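Local coordinates for peroxinectin A (Dictyostelium discoideum, PDB 6ERC), which uses hydrogen peroxide to oxidise phenolic donors, iodide and thiocyanate at its heme, and is secreted, at residues E66-M71 and G447-Q452; F78-M83 and N294-T299; D357-S362 and D416-N421; R400-R405 and Y455-E460. One frame throughout, in Å; residues are numbered along the deposited sequence.

Interaction 1. Residues E66-M71 and G447-Q452; sequences EHLTDM and GSCVGQ
Glu66 reaches over the backbone of Ser448 and Cys449 with the flat end of its side chain, its CD 4.0 Å from Cys449 CA. The chain leaves with CG beside the backbone N (chi1 -68°) and then bends at chi2 (71°), which lays the carboxylate against the Ser448–Cys449 backbone. OE1 comes to rest 4.1 Å from Cys449 CB. OE2 lies 3.5 Å from Ser448 O, but both are acceptors and the pair is no bond; what satisfies OE2 is His444 ND1, to which it is hydrogen-bonded. Next to this polar group, Leu68 turns its CD2 toward the same cysteine and meets CB at 4.2 Å. Cys449 is thus met at CA and CB by Glu66 and at CB by Leu68. An alanine in place of Glu66 is likely to leave His444 without its carboxylate partner and to uncover the Ser448–Cys449 backbone. Each segment is tied down from outside, Leu68 by backbone bonding to Glu353 and Cys449 by backbone bonding to Thr274. The arrangement is a buried loop-to-loop junction of the animal heme peroxidase fold: one loop runs into helix 70-80, where Thr69 stands as N-cap, the other into helix 452-467, where Gly451 does.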
# COMPACT_ATOMS: atom_id res chain seq x y z
N GLU A 66 17.90 -7.40 -5.72
CA GLU A 66 17.17 -8.62 -6.04
C GLU A 66 16.68 -8.65 -7.48
O GLU A 66 16.11 -9.67 -7.91
CB GLU A 66 15.99 -8.79 -5.08
CG GLU A 66 16.39 -9.08 -3.63
CD GLU A 66 17.01 -7.88 -2.93
OE1 GLU A 66 16.71 -6.73 -3.32
OE2 GLU A 66 17.80 -8.09 -1.99
N HIS A 67 16.87 -7.57 -8.23
CA HIS A 67 16.49 -7.50 -9.64
C HIS A 67 14.97 -7.58 -9.80
O HIS A 67 14.44 -8.34 -10.62
CB HIS A 67 17.19 -8.59 -10.45
CG HIS A 67 18.68 -8.58 -10.31
ND1 HIS A 67 19.47 -7.61 -10.89
CD2 HIS A 67 19.52 -9.41 -9.66
CE1 HIS A 67 20.73 -7.85 -10.60
NE2 HIS A 67 20.79 -8.94 -9.85
N LEU A 68 14.26 -6.79 -9.01
CA LEU A 68 12.81 -6.73 -9.07
C LEU A 68 12.36 -5.62 -10.01
O LEU A 68 13.13 -4.71 -10.36
CB LEU A 68 12.23 -6.51 -7.67
CG LEU A 68 12.03 -7.77 -6.81
CD1 LEU A 68 13.15 -8.78 -7.02
CD2 LEU A 68 11.93 -7.39 -5.35
N THR A 69 11.10 -5.69 -10.41
CA THR A 69 10.55 -4.80 -11.42
C THR A 69 9.66 -3.74 -10.78
O THR A 69 9.21 -3.88 -9.64
CB THR A 69 9.74 -5.60 -12.45
OG1 THR A 69 8.64 -6.25 -11.80
CG2 THR A 69 10.61 -6.64 -13.13
N ASP A 70 9.41 -2.67 -11.54
CA ASP A 70 8.45 -1.67 -11.10
C ASP A 70 7.08 -2.28 -10.87
O ASP A 70 6.35 -1.85 -9.97
CB ASP A 70 8.36 -0.54 -12.14
CG ASP A 70 9.64 0.26 -12.26
OD1 ASP A 70 10.33 0.45 -11.23
OD2 ASP A 70 9.96 0.70 -13.38
N MET A 71 6.71 -3.29 -11.66
CA MET A 71 5.43 -3.95 -11.48
C MET A 71 5.32 -4.59 -10.10
O MET A 71 4.22 -4.70 -9.55
CB MET A 71 5.23 -5.01 -12.57
CG MET A 71 3.92 -5.79 -12.46
SD MET A 71 2.46 -4.74 -12.58
CE MET A 71 2.35 -4.50 -14.35
N GLY A 447 17.24 -14.66 0.43
CA GLY A 447 16.09 -14.89 -0.41
C GLY A 447 14.98 -13.88 -0.27
O GLY A 447 13.92 -14.05 -0.88
N SER A 448 15.19 -12.82 0.50
CA SER A 448 14.19 -11.79 0.72
C SER A 448 14.70 -10.45 0.21
O SER A 448 15.88 -10.28 -0.10
CB SER A 448 13.82 -11.67 2.20
OG SER A 448 13.51 -12.94 2.74
N CYS A 449 13.77 -9.49 0.13
CA CYS A 449 14.10 -8.11 -0.20
C CYS A 449 13.91 -7.17 0.98
O CYS A 449 13.89 -5.95 0.80
CB CYS A 449 13.26 -7.64 -1.39
SG CYS A 449 11.48 -7.54 -1.07
N VAL A 450 13.78 -7.71 2.20
CA VAL A 450 13.62 -6.91 3.40
C VAL A 450 14.49 -7.49 4.50
O VAL A 450 14.90 -8.65 4.46
CB VAL A 450 12.15 -6.85 3.88
CG1 VAL A 450 11.29 -6.08 2.88
CG2 VAL A 450 11.60 -8.26 4.11
N GLY A 451 14.76 -6.67 5.50
CA GLY A 451 15.55 -7.10 6.63
C GLY A 451 14.78 -8.02 7.56
O GLY A 451 13.59 -8.28 7.39
N GLN A 452 15.50 -8.53 8.56
CA GLN A 452 14.90 -9.46 9.51
C GLN A 452 13.68 -8.85 10.19
O GLN A 452 12.64 -9.50 10.30
CB GLN A 452 15.94 -9.88 10.55
CG GLN A 452 15.47 -10.93 11.52
CD GLN A 452 16.41 -11.10 12.69
OE1 GLN A 452 16.91 -10.13 13.25
NE2 GLN A 452 16.68 -12.35 13.06

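Interaction 2. Residues F78-M83 and N294-T299; sequences FLIHNM and NEFTTT. With NA (sodium ion), chain K; HEM (protoporphyrin IX containing Fe), chain F.
The end of Ile80 packs against both a heme methyl and an aromatic ring: its CD1 is 3.6 Å from HEM CMD and 3.9 Å from Phe296 CE2. CG1 points away from the backbone N (chi1 -174°), which carries the longer branch out to the porphyrin, where CG1 itself comes within 3.5 Å of HEM CMD. Met83 reaches the same ring atom from its own direction, crossing Phe296 at about a right angle, with CE 4.0 Å from CE2. Both methyls approach the ring obliquely. One residue further along helix 294-300, Thr297 changes the character of the contact. Its OG1 gives a hydrogen bond of 2.8 Å to HEM O2D, and Thr297 OG1 also lies 4.0 Å from Ile80 CD1, so the apolar patch ends at the propionate. The heme is also hydrogen-bonded to Arg213, Arg302, Arg382, Arg386 and Ser86. On the other side of the turn the backbone serves a metal: Asn82 O coordinates the sodium ion at 2.4 Å, together with Gly147, Tyr149, Asp151 and Asn153. The side chain of that residue turns back, Asn82 ND2 donating to Phe78 O. Between Ile80 and Asn82 sits His81, the predicted proton acceptor. The chemistry implies a division of work: Ile80 gives the porphyrin edge an apolar neighbour that is itself backed by Phe296, the Thr297 hydroxyl donates to one propionate, and the sodium ion, bound at the residue after His81, probably steadies that turn.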
# COMPACT_ATOMS: atom_id res chain seq x y z
N PHE A 78 -0.78 -1.63 -4.69
CA PHE A 78 -2.14 -2.11 -4.92
C PHE A 78 -2.61 -3.02 -3.79
O PHE A 78 -3.79 -3.00 -3.43
CB PHE A 78 -2.22 -2.84 -6.26
CG PHE A 78 -3.60 -3.30 -6.62
CD1 PHE A 78 -4.47 -2.44 -7.27
CD2 PHE A 78 -4.02 -4.58 -6.32
CE1 PHE A 78 -5.74 -2.86 -7.61
CE2 PHE A 78 -5.28 -5.00 -6.65
CZ PHE A 78 -6.14 -4.14 -7.30
N LEU A 79 -1.69 -3.80 -3.22
CA LEU A 79 -2.06 -4.73 -2.15
C LEU A 79 -2.43 -3.99 -0.87
O LEU A 79 -3.42 -4.33 -0.22
CB LEU A 79 -0.92 -5.71 -1.90
CG LEU A 79 -1.08 -6.70 -0.75
CD1 LEU A 79 -2.40 -7.47 -0.85
CD2 LEU A 79 0.09 -7.67 -0.74
N ILE A 80 -1.63 -2.99 -0.48
CA ILE A 80 -1.91 -2.29 0.77
C ILE A 80 -3.23 -1.54 0.68
O ILE A 80 -3.95 -1.42 1.68
CB ILE A 80 -0.76 -1.34 1.15
CG1 ILE A 80 -1.01 -0.73 2.53
CG2 ILE A 80 -0.58 -0.24 0.12
CD1 ILE A 80 -0.87 -1.73 3.67
N HIS A 81 -3.58 -1.02 -0.50
CA HIS A 81 -4.86 -0.36 -0.66
C HIS A 81 -6.04 -1.33 -0.51
O HIS A 81 -7.19 -0.88 -0.48
CB HIS A 81 -4.92 0.34 -2.02
CG HIS A 81 -3.97 1.49 -2.14
ND1 HIS A 81 -3.73 2.14 -3.33
CD2 HIS A 81 -3.21 2.12 -1.21
CE1 HIS A 81 -2.86 3.11 -3.13
NE2 HIS A 81 -2.52 3.12 -1.85
N ASN A 82 -5.78 -2.63 -0.44
CA ASN A 82 -6.80 -3.62 -0.09
C ASN A 82 -6.88 -3.89 1.40
O ASN A 82 -7.72 -4.69 1.82
CB ASN A 82 -6.52 -4.94 -0.81
CG ASN A 82 -7.09 -4.98 -2.22
OD1 ASN A 82 -8.27 -5.28 -2.41
ND2 ASN A 82 -6.25 -4.70 -3.20
N MET A 83 -6.06 -3.24 2.22
CA MET A 83 -5.90 -3.67 3.60
C MET A 83 -5.97 -2.56 4.64
O MET A 83 -6.57 -2.75 5.69
CB MET A 83 -4.56 -4.42 3.74
CG MET A 83 -4.47 -5.68 2.89
SD MET A 83 -2.89 -6.53 3.06
CE MET A 83 -2.94 -7.01 4.77
N ASN A 294 -0.66 -2.22 13.67
CA ASN A 294 -0.20 -0.85 13.52
C ASN A 294 1.22 -0.80 12.98
O ASN A 294 1.56 0.10 12.20
CB ASN A 294 -0.28 -0.13 14.86
CG ASN A 294 -0.48 1.36 14.71
OD1 ASN A 294 0.27 2.03 14.00
ND2 ASN A 294 -1.51 1.89 15.37
N GLU A 295 2.06 -1.76 13.36
CA GLU A 295 3.44 -1.77 12.90
C GLU A 295 3.54 -2.18 11.44
O GLU A 295 4.45 -1.73 10.73
CB GLU A 295 4.29 -2.70 13.77
CG GLU A 295 4.33 -2.32 15.25
CD GLU A 295 3.09 -2.77 16.00
OE1 GLU A 295 2.11 -3.19 15.35
OE2 GLU A 295 3.09 -2.70 17.25
N PHE A 296 2.63 -3.04 10.98
CA PHE A 296 2.66 -3.50 9.59
C PHE A 296 2.47 -2.33 8.63
O PHE A 296 3.32 -2.07 7.77
CB PHE A 296 1.58 -4.56 9.37
CG PHE A 296 1.43 -4.99 7.93
CD1 PHE A 296 2.25 -5.97 7.40
CD2 PHE A 296 0.45 -4.43 7.13
CE1 PHE A 296 2.11 -6.38 6.07
CE2 PHE A 296 0.30 -4.83 5.80
CZ PHE A 296 1.13 -5.80 5.28
N THR A 297 1.36 -1.62 8.76
CA THR A 297 1.05 -0.55 7.81
C THR A 297 1.88 0.70 8.07
O THR A 297 2.26 1.39 7.12
CB THR A 297 -0.44 -0.22 7.86
OG1 THR A 297 -0.77 0.69 6.80
CG2 THR A 297 -0.84 0.40 9.19
N THR A 298 2.19 1.00 9.33
CA THR A 298 2.92 2.22 9.65
C THR A 298 4.41 2.08 9.38
O THR A 298 5.05 3.04 8.93
CB THR A 298 2.68 2.61 11.11
OG1 THR A 298 1.28 2.60 11.39
CG2 THR A 298 3.24 4.00 11.38
N THR A 299 4.99 0.91 9.65
CA THR A 299 6.44 0.75 9.65
C THR A 299 6.91 -0.25 8.60
O THR A 299 7.57 0.14 7.64
CB THR A 299 6.91 0.33 11.05
OG1 THR A 299 6.27 1.16 12.03
CG2 THR A 299 8.42 0.48 11.17
NA NA K . -10.12 -4.66 2.24
CHA HEM F . 1.13 5.25 2.59
CHB HEM F . 2.35 7.46 -1.53
CHC HEM F . 4.24 3.30 -3.20
CHD HEM F . 3.23 1.16 1.03
C1A HEM F . 1.36 6.22 1.64
C2A HEM F . 1.10 7.63 1.80
C3A HEM F . 1.44 8.25 0.67
C4A HEM F . 1.92 7.24 -0.25
CMA HEM F . 1.34 9.76 0.37
CAA HEM F . 0.55 8.27 3.09
CBA HEM F . 1.67 9.11 3.67
CGA HEM F . 1.45 9.31 5.15
O1A HEM F . 1.47 8.30 5.90
O2A HEM F . 1.26 10.47 5.58
C1B HEM F . 2.95 6.52 -2.34
C2B HEM F . 3.40 6.76 -3.69
C3B HEM F . 3.92 5.61 -4.15
C4B HEM F . 3.81 4.61 -3.11
CMB HEM F . 3.27 8.12 -4.38
CAB HEM F . 4.56 5.30 -5.53
CBB HEM F . 4.74 6.23 -6.47
C1C HEM F . 4.14 2.35 -2.20
C2C HEM F . 4.60 0.98 -2.27
C3C HEM F . 4.32 0.38 -1.09
C4C HEM F . 3.67 1.37 -0.26
CMC HEM F . 5.29 0.41 -3.53
CAC HEM F . 4.55 -1.05 -0.55
CBC HEM F . 5.12 -2.06 -1.22
C1D HEM F . 2.53 2.06 1.80
C2D HEM F . 1.93 1.80 3.08
C3D HEM F . 1.36 2.93 3.51
C4D HEM F . 1.57 3.95 2.51
CMD HEM F . 1.98 0.44 3.81
CAD HEM F . 0.58 3.16 4.81
CBD HEM F . -0.82 2.61 4.54
CGD HEM F . -1.87 3.41 5.27
O1D HEM F . -2.31 4.45 4.71
O2D HEM F . -2.28 3.02 6.39
NA HEM F . 1.85 6.01 0.37
NB HEM F . 3.21 5.20 -2.02
NC HEM F . 3.58 2.55 -0.96
ND HEM F . 2.30 3.38 1.48
FE HEM F . 2.70 4.27 -0.27

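Interaction 3. Residues D357-S362 and D416-N421; sequences DIYMIS and DPQIQN. With CA (calcium ion), chain G.
Tyr359 overlaps Ile419 with the outer end of its ring, CZ standing 3.7 Å from the CD1 methyl, which comes in obliquely. Ile419 places CG1 beside its backbone N (chi1 -51°), which brings CD1 to the ring and to Ile358. The two isoleucines slide past each other in opposite directions; the 3.2 Å modelled between Ile358 CD1 and Ile419 CD1 is doubtfully short. Within its own loop, Ile358 CG1 lies over the centre of the Tyr359 ring, 3.4 Å above the plane. A water links the polar rims: it donates to Asp416 OD2 and to Gln418 OE1, the latter at 2.9 Å, and is more loosely bonded to Tyr359 OH at 3.3 Å. With a serine in place of Tyr359, Ile358 and Ile419 would probably lose the ring that covers them, and the water one of its partners. Tyr359 O binds the calcium ion at 2.4 Å beside Asp357 OD1, which also accepts from Tyr359 N in an Asx turn; Ser306, Asn355 and two waters are further ligands. The calcium loop, between helices 342-350 and 362-365, leans on the first turn of helix 417-426, where Asp416 is N-cap, while Ala441 of helix 435-441 touches both isoleucines.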
# COMPACT_ATOMS: atom_id res chain seq x y z
N ASP A 357 16.29 0.27 0.88
CA ASP A 357 17.38 0.73 1.73
C ASP A 357 16.96 2.07 2.32
O ASP A 357 15.80 2.48 2.19
CB ASP A 357 18.67 0.81 0.91
CG ASP A 357 18.48 1.52 -0.41
OD1 ASP A 357 17.54 2.33 -0.51
OD2 ASP A 357 19.25 1.25 -1.35
N ILE A 358 17.89 2.76 2.97
CA ILE A 358 17.53 4.02 3.61
C ILE A 358 17.21 5.11 2.60
O ILE A 358 16.63 6.13 2.97
CB ILE A 358 18.65 4.48 4.56
CG1 ILE A 358 19.96 4.67 3.79
CG2 ILE A 358 18.82 3.48 5.69
CD1 ILE A 358 21.03 5.39 4.58
N TYR A 359 17.55 4.92 1.33
CA TYR A 359 17.47 5.99 0.35
C TYR A 359 16.12 6.04 -0.34
O TYR A 359 15.57 5.00 -0.73
CB TYR A 359 18.58 5.83 -0.68
CG TYR A 359 19.90 5.64 -0.01
CD1 TYR A 359 20.56 6.72 0.55
CD2 TYR A 359 20.47 4.39 0.10
CE1 TYR A 359 21.76 6.56 1.18
CE2 TYR A 359 21.68 4.21 0.73
CZ TYR A 359 22.32 5.30 1.27
OH TYR A 359 23.53 5.14 1.90
N MET A 360 15.60 7.25 -0.51
CA MET A 360 14.35 7.50 -1.19
C MET A 360 14.59 8.52 -2.29
O MET A 360 15.26 9.53 -2.07
CB MET A 360 13.30 8.01 -0.20
CG MET A 360 11.93 8.28 -0.81
SD MET A 360 10.72 8.70 0.45
CE MET A 360 10.73 7.22 1.46
N ILE A 361 14.06 8.23 -3.48
CA ILE A 361 14.24 9.15 -4.60
C ILE A 361 13.68 10.52 -4.24
O ILE A 361 12.81 10.67 -3.38
CB ILE A 361 13.57 8.60 -5.87
CG1 ILE A 361 12.10 8.28 -5.61
CG2 ILE A 361 14.32 7.36 -6.36
CD1 ILE A 361 11.31 7.94 -6.86
N SER A 362 14.20 11.55 -4.92
CA SER A 362 13.78 12.91 -4.64
C SER A 362 12.41 13.24 -5.21
O SER A 362 11.80 14.23 -4.78
CB SER A 362 14.81 13.90 -5.18
OG SER A 362 16.03 13.80 -4.45
N ASP A 416 27.75 -1.48 5.80
CA ASP A 416 27.98 -0.34 4.92
C ASP A 416 28.37 0.88 5.74
O ASP A 416 27.53 1.38 6.50
CB ASP A 416 26.73 -0.06 4.09
CG ASP A 416 26.96 0.98 3.00
OD1 ASP A 416 27.92 1.77 3.12
OD2 ASP A 416 26.18 1.01 2.03
N PRO A 417 29.60 1.39 5.63
CA PRO A 417 29.98 2.52 6.49
C PRO A 417 29.12 3.76 6.28
O PRO A 417 28.82 4.47 7.25
CB PRO A 417 31.45 2.78 6.11
CG PRO A 417 31.91 1.53 5.44
CD PRO A 417 30.70 0.98 4.75
N GLN A 418 28.73 4.04 5.04
CA GLN A 418 27.91 5.22 4.79
C GLN A 418 26.56 5.11 5.49
O GLN A 418 26.02 6.13 5.94
CB GLN A 418 27.71 5.43 3.29
CG GLN A 418 27.04 6.76 2.95
CD GLN A 418 26.92 6.99 1.46
OE1 GLN A 418 27.00 6.06 0.66
NE2 GLN A 418 26.73 8.25 1.07
N ILE A 419 26.00 3.90 5.58
CA ILE A 419 24.80 3.72 6.39
C ILE A 419 25.13 3.95 7.86
O ILE A 419 24.39 4.64 8.57
CB ILE A 419 24.19 2.32 6.16
CG1 ILE A 419 24.01 2.02 4.66
CG2 ILE A 419 22.85 2.21 6.88
CD1 ILE A 419 22.98 2.87 3.96
N GLN A 420 26.24 3.38 8.33
CA GLN A 420 26.66 3.59 9.71
C GLN A 420 26.81 5.07 10.02
O GLN A 420 26.32 5.56 11.05
CB GLN A 420 27.97 2.85 9.99
CG GLN A 420 27.86 1.35 9.93
CD GLN A 420 29.20 0.68 10.18
OE1 GLN A 420 30.14 1.30 10.66
NE2 GLN A 420 29.29 -0.60 9.83
N ASN A 421 27.49 5.80 9.14
CA ASN A 421 27.73 7.22 9.38
C ASN A 421 26.42 7.99 9.45
O ASN A 421 26.20 8.78 10.38
CB ASN A 421 28.64 7.78 8.29
CG ASN A 421 30.05 7.24 8.38
OD1 ASN A 421 30.32 6.30 9.13
ND2 ASN A 421 30.96 7.83 7.61
CA CA G . 15.80 3.00 -1.96
O HOH W 1 17.78 2.78 -3.20
O HOH W 2 26.00 3.30 0.71
O HOH W 3 15.56 4.74 -3.56

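Interaction 4. Residues R400-R405 and Y455-E460; sequences RQLGLR and YLIIYE
Leu402 and Leu456 slide past each other in opposite directions, with their CD2 methyls 4.1 Å apart. The other branch of Leu402 turns to the next residue of the facing helix: the two side chains cross at about a right angle, with Leu402 CD1 3.9 Å from Ile457 CG1. Leu456 divides its branches in the same way. While CD2 faces Leu402, CD1 meets Leu404 tip to tip, 4.0 Å from Leu404 CD2, and also lies 3.9 Å from Leu402 O. The CG of Leu456 stands opposite the backbone N (chi1 -164°), which puts the two methyls where one meets Leu402 and the other Leu404. The side-chain contacts are apolar, van der Waals packing of four aliphatic residues.

Behind them comes the turn that places the two leucines. Gly403 has a positive phi of 82° and returns its N to Arg400 O, 3.1 Å away; a CB at these backbone angles would be jammed against the carbonyl O of Leu402. On the facing side, Leu456 and Ile457 ride on a regular helix whose bonds include Glu460 N to Leu456 O. Farther out, Ile457 also packs on Phe296 and Ala300 of helix 294-300 and on Leu398, while Leu404 rests on Arg399. Gln401 bonds to the backbone of Asn31, and Glu460 forms a salt bridge with Arg464. A Schellman motif thus closes helix 395-401, with the leucines flanking its glycine laid against helix 452-467.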
# COMPACT_ATOMS: atom_id res chain seq x y z
N ARG A 400 13.03 -6.24 20.66
CA ARG A 400 12.80 -6.95 21.91
C ARG A 400 11.37 -7.47 21.98
O ARG A 400 11.13 -8.64 22.31
CB ARG A 400 13.10 -6.04 23.11
CG ARG A 400 14.57 -5.69 23.30
CD ARG A 400 14.80 -4.98 24.65
NE ARG A 400 16.16 -4.47 24.81
CZ ARG A 400 16.54 -3.21 24.56
NH1 ARG A 400 15.67 -2.31 24.13
NH2 ARG A 400 17.81 -2.86 24.74
N GLN A 401 10.40 -6.61 21.67
CA GLN A 401 9.00 -7.00 21.78
C GLN A 401 8.56 -7.94 20.66
O GLN A 401 7.46 -8.50 20.75
CB GLN A 401 8.12 -5.75 21.78
CG GLN A 401 8.35 -4.86 23.00
CD GLN A 401 7.34 -3.74 23.12
OE1 GLN A 401 6.17 -3.98 23.44
NE2 GLN A 401 7.77 -2.51 22.89
N LEU A 402 9.37 -8.13 19.63
CA LEU A 402 9.11 -9.12 18.60
C LEU A 402 9.85 -10.43 18.85
O LEU A 402 9.78 -11.33 18.01
CB LEU A 402 9.50 -8.57 17.22
CG LEU A 402 8.69 -7.37 16.71
CD1 LEU A 402 9.33 -6.81 15.45
CD2 LEU A 402 7.24 -7.75 16.45
N GLY A 403 10.56 -10.54 19.97
CA GLY A 403 11.33 -11.74 20.25
C GLY A 403 12.68 -11.77 19.58
O GLY A 403 13.27 -12.85 19.46
N LEU A 404 13.20 -10.63 19.15
CA LEU A 404 14.50 -10.55 18.51
C LEU A 404 15.52 -9.95 19.47
O LEU A 404 15.18 -9.27 20.44
CB LEU A 404 14.43 -9.72 17.23
CG LEU A 404 13.48 -10.25 16.15
CD1 LEU A 404 13.33 -9.26 15.01
CD2 LEU A 404 13.96 -11.60 15.63
N ARG A 405 16.79 -10.24 19.20
CA ARG A 405 17.86 -9.69 20.03
C ARG A 405 18.13 -8.23 19.65
O ARG A 405 18.19 -7.90 18.46
CB ARG A 405 19.14 -10.51 19.86
CG ARG A 405 19.17 -11.80 20.67
CD ARG A 405 20.53 -12.47 20.59
NE ARG A 405 20.78 -13.35 21.73
CZ ARG A 405 21.16 -12.94 22.94
NH1 ARG A 405 21.33 -11.64 23.18
NH2 ARG A 405 21.36 -13.82 23.91
N TYR A 455 10.84 -8.31 7.78
CA TYR A 455 10.43 -9.66 7.40
C TYR A 455 9.46 -10.24 8.41
O TYR A 455 8.41 -10.79 8.04
CB TYR A 455 11.67 -10.54 7.27
CG TYR A 455 11.41 -11.96 6.83
CD1 TYR A 455 10.96 -12.92 7.73
CD2 TYR A 455 11.65 -12.36 5.52
CE1 TYR A 455 10.74 -14.22 7.33
CE2 TYR A 455 11.43 -13.65 5.12
CZ TYR A 455 10.97 -14.58 6.02
OH TYR A 455 10.75 -15.88 5.62
N LEU A 456 9.79 -10.13 9.70
CA LEU A 456 8.96 -10.74 10.73
C LEU A 456 7.59 -10.08 10.81
O LEU A 456 6.58 -10.77 10.97
CB LEU A 456 9.68 -10.66 12.08
CG LEU A 456 9.16 -11.57 13.20
CD1 LEU A 456 10.29 -11.90 14.17
CD2 LEU A 456 7.99 -10.94 13.94
N ILE A 457 7.54 -8.75 10.70
CA ILE A 457 6.26 -8.06 10.79
C ILE A 457 5.38 -8.39 9.59
O ILE A 457 4.16 -8.60 9.74
CB ILE A 457 6.49 -6.54 10.92
CG1 ILE A 457 7.31 -6.23 12.18
CG2 ILE A 457 5.16 -5.79 10.96
CD1 ILE A 457 7.92 -4.84 12.19
N ILE A 458 5.96 -8.45 8.40
CA ILE A 458 5.18 -8.76 7.20
C ILE A 458 4.71 -10.21 7.24
O ILE A 458 3.54 -10.50 6.97
CB ILE A 458 6.00 -8.46 5.94
CG1 ILE A 458 6.29 -6.96 5.84
CG2 ILE A 458 5.26 -8.93 4.69
CD1 ILE A 458 7.34 -6.59 4.81
N TYR A 459 5.62 -11.13 7.56
CA TYR A 459 5.23 -12.53 7.67
C TYR A 459 4.08 -12.71 8.64
O TYR A 459 3.13 -13.46 8.37
CB TYR A 459 6.43 -13.37 8.11
CG TYR A 459 6.14 -14.86 8.20
CD1 TYR A 459 5.50 -15.39 9.32
CD2 TYR A 459 6.51 -15.72 7.18
CE1 TYR A 459 5.24 -16.74 9.41
CE2 TYR A 459 6.25 -17.08 7.27
CZ TYR A 459 5.62 -17.58 8.38
OH TYR A 459 5.36 -18.93 8.47
N GLU A 460 4.13 -12.01 9.78
CA GLU A 460 3.12 -12.20 10.82
C GLU A 460 1.76 -11.67 10.37
O GLU A 460 0.73 -12.25 10.71
CB GLU A 460 3.58 -11.51 12.10
CG GLU A 460 2.80 -11.92 13.35
CD GLU A 460 1.50 -11.15 13.52
OE1 GLU A 460 1.36 -10.06 12.92
OE2 GLU A 460 0.62 -11.64 14.25

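In the fold
Interaction 2 is the deepest, near the centre of the chain, and the one built on the heme; interactions 3 and 4 lie farther out and are only partly buried, while interaction 1 is buried between loops. Helix 70-80 joins interactions 1 and 2, the first through the loop leading into it, the second at its end. Interactions 1 and 4 meet where the loop 447-452 runs into helix 452-467. Interactions 2 and 4 touch where helices 294-300 and 452-467 meet. Chemistry follows place: apolar packing with a propionate bond at the heme, aliphatic packing in interaction 4, a carboxylate lying over backbone, with its bond outside the two segments, in interaction 1, calcium and water in interaction 3.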